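Local coordinates for RNA-directed RNA polymerase (Infectious pancreatic necrosis virus, PDB 3ZED), which probably copies the viral RNA genome as an RNA-dependent RNA polymerase, and is probably found both free and covalently attached to the genomic RNA, at residues 416-419 and 420-424; 474-477 and 478-482; 626-629 and 630-634. One frame throughout, in Å; residues are numbered along the deposited sequence.

Interaction 1 (416-419 and 420-424); sequences QAMM and YYLLT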
# COMPACT_ATOMS: atom_id res chain seq x y z
N GLN B 416 8.67 13.24 3.63
CA GLN B 416 9.23 14.44 3.03
C GLN B 416 10.40 14.06 2.08
O GLN B 416 10.49 14.63 1.00
CB GLN B 416 9.70 15.40 4.11
CG GLN B 416 10.06 16.78 3.57
CD GLN B 416 10.38 17.71 4.69
OE1 GLN B 416 11.28 17.45 5.50
NE2 GLN B 416 9.66 18.81 4.76
N ALA B 417 11.26 13.11 2.50
CA ALA B 417 12.38 12.61 1.68
C ALA B 417 11.85 11.87 0.43
O ALA B 417 12.42 12.01 -0.66
CB ALA B 417 13.28 11.69 2.50
N MET B 418 10.73 11.15 0.56
CA MET B 418 10.09 10.47 -0.59
C MET B 418 9.55 11.55 -1.56
O MET B 418 9.71 11.42 -2.77
CB MET B 418 8.97 9.52 -0.13
CG MET B 418 8.19 8.87 -1.29
SD MET B 418 9.22 8.06 -2.56
CE MET B 418 10.05 6.77 -1.57
N MET B 419 8.93 12.63 -1.01
CA MET B 419 8.41 13.76 -1.80
C MET B 419 9.55 14.44 -2.56
O MET B 419 9.38 14.81 -3.73
CB MET B 419 7.67 14.79 -0.90
CG MET B 419 6.26 14.35 -0.54
SD MET B 419 5.19 14.23 -1.99
CE MET B 419 3.58 14.40 -1.21
N TYR B 420 10.73 14.58 -1.90
CA TYR B 420 11.93 15.14 -2.52
C TYR B 420 12.32 14.28 -3.74
O TYR B 420 12.56 14.81 -4.82
CB TYR B 420 13.07 15.21 -1.49
CG TYR B 420 14.39 15.66 -2.09
CD1 TYR B 420 14.70 17.02 -2.18
CD2 TYR B 420 15.32 14.74 -2.56
CE1 TYR B 420 15.89 17.44 -2.76
CE2 TYR B 420 16.51 15.15 -3.15
CZ TYR B 420 16.80 16.51 -3.24
OH TYR B 420 17.98 16.92 -3.80
N TYR B 421 12.38 12.94 -3.56
CA TYR B 421 12.75 11.99 -4.61
C TYR B 421 11.77 12.05 -5.79
O TYR B 421 12.22 12.10 -6.94
CB TYR B 421 12.82 10.57 -4.03
CG TYR B 421 13.19 9.52 -5.06
CD1 TYR B 421 14.44 9.52 -5.66
CD2 TYR B 421 12.28 8.54 -5.44
CE1 TYR B 421 14.78 8.58 -6.63
CE2 TYR B 421 12.61 7.58 -6.39
CZ TYR B 421 13.86 7.61 -6.99
OH TYR B 421 14.20 6.65 -7.91
N LEU B 422 10.46 12.08 -5.53
CA LEU B 422 9.44 12.15 -6.58
C LEU B 422 9.50 13.47 -7.36
O LEU B 422 9.38 13.46 -8.58
CB LEU B 422 8.03 11.97 -5.99
CG LEU B 422 7.67 10.59 -5.37
CD1 LEU B 422 6.30 10.63 -4.76
CD2 LEU B 422 7.68 9.47 -6.42
N LEU B 423 9.70 14.61 -6.67
CA LEU B 423 9.73 15.92 -7.32
C LEU B 423 11.03 16.20 -8.07
O LEU B 423 10.99 16.93 -9.04
CB LEU B 423 9.44 17.06 -6.33
CG LEU B 423 7.99 17.56 -6.29
CD1 LEU B 423 7.03 16.48 -5.76
CD2 LEU B 423 7.87 18.82 -5.44
N THR B 424 12.16 15.59 -7.65
CA THR B 424 13.44 15.80 -8.33
C THR B 424 13.64 14.78 -9.47
O THR B 424 14.07 15.16 -10.54
CB THR B 424 14.63 15.79 -7.33
OG1 THR B 424 14.68 14.55 -6.62
CG2 THR B 424 14.58 16.94 -6.33

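Interaction 2 (474-477 and 478-482); sequences AFTF and LNNHL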
# COMPACT_ATOMS: atom_id res chain seq x y z
N ALA B 474 -2.22 7.09 0.56
CA ALA B 474 -1.65 6.98 -0.79
C ALA B 474 -0.13 6.72 -0.80
O ALA B 474 0.36 6.07 -1.72
CB ALA B 474 -1.96 8.25 -1.56
N PHE B 475 0.60 7.17 0.22
CA PHE B 475 2.06 6.99 0.28
C PHE B 475 2.49 5.81 1.17
O PHE B 475 3.69 5.67 1.43
CB PHE B 475 2.73 8.30 0.76
CG PHE B 475 3.02 9.28 -0.37
CD1 PHE B 475 2.00 9.72 -1.22
CD2 PHE B 475 4.30 9.76 -0.59
CE1 PHE B 475 2.27 10.60 -2.28
CE2 PHE B 475 4.57 10.64 -1.64
CZ PHE B 475 3.55 11.05 -2.48
N THR B 476 1.56 4.92 1.59
CA THR B 476 1.90 3.80 2.49
C THR B 476 3.09 2.96 1.93
O THR B 476 4.11 2.83 2.62
CB THR B 476 0.66 2.93 2.83
OG1 THR B 476 -0.33 3.73 3.47
CG2 THR B 476 1.02 1.75 3.75
N PHE B 477 2.94 2.42 0.71
CA PHE B 477 3.98 1.60 0.05
C PHE B 477 5.31 2.37 -0.05
O PHE B 477 6.36 1.82 0.30
CB PHE B 477 3.53 1.15 -1.37
CG PHE B 477 4.64 0.47 -2.16
CD1 PHE B 477 5.57 1.22 -2.88
CD2 PHE B 477 4.76 -0.92 -2.16
CE1 PHE B 477 6.64 0.60 -3.53
CE2 PHE B 477 5.83 -1.54 -2.83
CZ PHE B 477 6.76 -0.78 -3.50
N LEU B 478 5.25 3.61 -0.60
CA LEU B 478 6.43 4.45 -0.86
C LEU B 478 7.22 4.76 0.40
O LEU B 478 8.44 4.59 0.42
CB LEU B 478 6.04 5.76 -1.59
CG LEU B 478 5.52 5.61 -3.02
CD1 LEU B 478 4.96 6.91 -3.54
CD2 LEU B 478 6.59 5.08 -3.95
N ASN B 479 6.53 5.18 1.47
CA ASN B 479 7.18 5.50 2.75
C ASN B 479 7.77 4.24 3.40
O ASN B 479 8.86 4.31 3.92
CB ASN B 479 6.19 6.19 3.69
CG ASN B 479 5.71 7.53 3.22
OD1 ASN B 479 6.37 8.20 2.43
ND2 ASN B 479 4.57 7.97 3.73
N ASN B 480 7.07 3.11 3.34
CA ASN B 480 7.58 1.84 3.89
C ASN B 480 8.80 1.37 3.09
O ASN B 480 9.78 0.92 3.68
CB ASN B 480 6.49 0.77 3.88
CG ASN B 480 5.51 0.86 5.03
OD1 ASN B 480 5.70 1.60 5.99
ND2 ASN B 480 4.43 0.12 4.96
N HIS B 481 8.76 1.52 1.74
CA HIS B 481 9.87 1.13 0.85
C HIS B 481 11.13 1.97 1.16
O HIS B 481 12.24 1.43 1.13
CB HIS B 481 9.44 1.27 -0.62
CG HIS B 481 10.31 0.52 -1.59
ND1 HIS B 481 9.97 -0.76 -2.02
CD2 HIS B 481 11.45 0.91 -2.21
CE1 HIS B 481 10.90 -1.10 -2.90
NE2 HIS B 481 11.83 -0.14 -3.03
N LEU B 482 10.95 3.26 1.48
CA LEU B 482 12.07 4.14 1.84
C LEU B 482 12.71 3.67 3.19
O LEU B 482 13.94 3.62 3.31
CB LEU B 482 11.61 5.60 1.91
CG LEU B 482 12.55 6.66 2.55
CD1 LEU B 482 13.97 6.57 2.00
CD2 LEU B 482 12.08 8.02 2.20
O HOH W 1 2.39 4.37 -1.94

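Interaction 3 (626-629 and 630-634); sequences LLET and AAKHM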
# COMPACT_ATOMS: atom_id res chain seq x y z
N LEU B 626 -5.20 -33.70 -1.03
CA LEU B 626 -6.47 -33.74 -0.30
C LEU B 626 -7.31 -32.49 -0.59
O LEU B 626 -8.50 -32.60 -0.87
CB LEU B 626 -6.25 -33.90 1.21
CG LEU B 626 -7.51 -34.32 2.01
CD1 LEU B 626 -7.90 -35.76 1.72
CD2 LEU B 626 -7.31 -34.07 3.51
N LEU B 627 -6.69 -31.33 -0.53
CA LEU B 627 -7.38 -30.06 -0.76
C LEU B 627 -7.95 -29.99 -2.17
O LEU B 627 -9.10 -29.57 -2.32
CB LEU B 627 -6.44 -28.85 -0.47
CG LEU B 627 -7.04 -27.45 -0.63
CD1 LEU B 627 -8.27 -27.25 0.27
CD2 LEU B 627 -5.99 -26.38 -0.34
N GLU B 628 -7.16 -30.40 -3.18
CA GLU B 628 -7.54 -30.39 -4.58
C GLU B 628 -8.69 -31.39 -4.83
O GLU B 628 -9.61 -31.05 -5.55
CB GLU B 628 -6.31 -30.68 -5.48
CG GLU B 628 -6.61 -30.98 -6.95
CD GLU B 628 -7.45 -29.98 -7.73
OE1 GLU B 628 -7.44 -28.78 -7.39
OE2 GLU B 628 -8.05 -30.39 -8.74
N THR B 629 -8.65 -32.60 -4.24
CA THR B 629 -9.72 -33.59 -4.42
C THR B 629 -11.04 -33.04 -3.86
O THR B 629 -12.05 -33.08 -4.58
CB THR B 629 -9.35 -34.94 -3.78
OG1 THR B 629 -8.00 -35.27 -4.12
CG2 THR B 629 -10.27 -36.07 -4.24
N ALA B 630 -11.02 -32.47 -2.61
CA ALA B 630 -12.19 -31.88 -1.96
C ALA B 630 -12.69 -30.61 -2.68
O ALA B 630 -13.89 -30.52 -2.93
CB ALA B 630 -11.89 -31.56 -0.51
N ALA B 631 -11.79 -29.64 -3.02
CA ALA B 631 -12.17 -28.40 -3.72
C ALA B 631 -12.72 -28.68 -5.14
O ALA B 631 -13.70 -28.04 -5.52
CB ALA B 631 -11.01 -27.42 -3.79
N LYS B 632 -12.09 -29.62 -5.91
CA LYS B 632 -12.56 -29.99 -7.26
C LYS B 632 -14.01 -30.50 -7.15
O LYS B 632 -14.87 -30.05 -7.91
CB LYS B 632 -11.65 -31.05 -7.92
CG LYS B 632 -12.08 -31.46 -9.33
CD LYS B 632 -11.16 -32.54 -9.92
CE LYS B 632 -11.31 -32.66 -11.42
NZ LYS B 632 -10.33 -33.59 -12.07
N HIS B 633 -14.25 -31.39 -6.18
CA HIS B 633 -15.57 -31.96 -5.91
C HIS B 633 -16.58 -30.84 -5.61
O HIS B 633 -17.66 -30.82 -6.20
CB HIS B 633 -15.51 -32.95 -4.74
CG HIS B 633 -16.86 -33.50 -4.38
ND1 HIS B 633 -17.62 -32.94 -3.37
CD2 HIS B 633 -17.58 -34.48 -4.97
CE1 HIS B 633 -18.75 -33.64 -3.34
NE2 HIS B 633 -18.77 -34.56 -4.29
N MET B 634 -16.22 -29.91 -4.73
CA MET B 634 -17.04 -28.77 -4.35
C MET B 634 -17.34 -27.88 -5.55
O MET B 634 -18.48 -27.45 -5.73
CB MET B 634 -16.37 -27.96 -3.24
CG MET B 634 -16.45 -28.62 -1.89
SD MET B 634 -18.00 -28.25 -1.05
CE MET B 634 -18.99 -29.63 -1.53
O HOH W 2 -7.86 -32.94 -9.87

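Interaction 1 (416-419 and 420-424)
L422 folds back over M418 one turn earlier in helix 412-426. Its CG sits anti to the carbonyl carbon (chi1 -66°), which sends the side chain along the helix wall toward the preceding turn. CB rests 3.7 Å from M418 O, the oxygen that also accepts the backbone N-H of L422. CG comes closer to the same oxygen, at 3.4 Å, and meets the sulfur, M418 SD, at 4.1 Å. The two methyls, CD1 and CD2, lie about equally far from M418 SD, at 4.5 and 4.4 Å, and CD1 also sits 4.0 Å from M418 O. The sulfur is brought there by a thioether chain bent at chi2 and chi3, and it also lies at the edge of the Y421 ring, near the ring plane, with SD 4.2 Å from Y421 CD2. On another face, T424 OG1 donates to Y420 O (2.8 Å), approaching from the face opposite T424 N, so two donors grip one carbonyl. Y421 OH is hydrogen-bonded to L205 O and Y420 OH to E195 OE1. M418 SD thus packs on both Y421 and L422, and these apolar contacts, held by dispersion and shape, add to the backbone bonds of the buried helix.

Interaction 2 (474-477 and 478-482)
F475 and N479 meet at the start of helix 476-493, whose sequence matches polymerase motif B (SGxxxTxxxN), with T476 and N480 as its threonine and asparagine. F475 is the N-cap, and its O takes the amide of N479 at 2.9 Å in a nearly straight bond (N-H...O 171°), the first i to i+4 bond of the helix. The F475 side chain gives no polar cap; its ring packs instead. L478 CD1 sits over one face in a CH-pi contact, 4.2 Å from the centroid and 14° off the ring normal, set toward the rim. N479 comes to the same ring at its edge: OD1 lies in the ring plane, buried with no polar partner in the model, while ND2 packs on F475 CB (3.5 Å) and is bonded to Q469. T476 and N480 also run side by side, T476 CG2 against N480 ND2. A third pair, F477 and H481, points one way too. With CG of each anti to its own backbone nitrogen, the two rings lie near parallel but slid apart, centroids 5.2 Å and planes 27° from each other, and F477 CZ approaches H481 ND1 at 3.5 Å. This is a marginal overlap rather than a full stack; Y386 meets the F477 ring edge-to-face, and H481 NE2 is bonded to T204 O. A water joins the loop to the turn, donating to A474 O (2.7 Å) and accepting from L478 N (3.2 Å). Helix 412-426 covers F475 with M415, M419 and L422. H481 ND1, bonded to A387 N, ties this motif B helix of the palm to the turn between strands 382-386 and 389-394, whose sequence is consistent with motif C.

Interaction 3 (626-629 and 630-634)
E628 and K632, four residues apart on helix 625-645 of the thumb region, form an i to i+4 pair that meets carboxylate against methylenes rather than charge against charge. E628 leaves the helix pointing away from the next turn, but a bend at chi2 (54°) swings the carboxylate back over it. K632 runs fully extended from CB onward, slanting past the glutamate, so that E628 OE2 lies 3.8 Å from K632 CB and 4.0 Å from K632 CD. Its ammonium has moved on: K632 NZ is 5.2 Å from E628 OE2, where a long-range attraction is possible but no salt bridge forms. E628 OE2 forms a salt bridge with R617 NH2 of helix 604-621, which ties the two helices, and a hydrogen bond with Y540 OH; both probably favour its negative form. K632 NZ has a weak bond to D546 O.

Round the helix, T629 places OG1 beside its own backbone nitrogen (chi1 -44°), where it bonds back to P625 O, and H633, its CB packed on T629 O, meets F134 of helix 125-137 edge-to-face. A630 and A631 contribute just methyls here, with A630 lying against L131 and A631 against R617. A water bridges the main pair, donating to E628 OE2 at 2.8 Å and accepting a weak bond from K632 NZ at 3.4 Å.

How the interactions relate
Along the chain the three come in series; interactions 1 and 3 lie inside one helix each, while interaction 2 spans the start of helix 476-493. Interactions 1 and 2, on helices 412-426 and 476-493 of the palm region, have centres 12 Å apart and touch: M419 CE reaches F475 CZ at 3.6 Å, and M418 CE packs near L478 O. M418, M419 and L422 thus face the start of the second helix, while helix 194-204 packs against both. Interaction 3, in the thumb region, is separate, its centre 50 Å from that of interaction 1 and 39 Å from that of interaction 2. The first two therefore share one palm core, whereas the third packs helix 625-645 against helices 604-621 and 125-137.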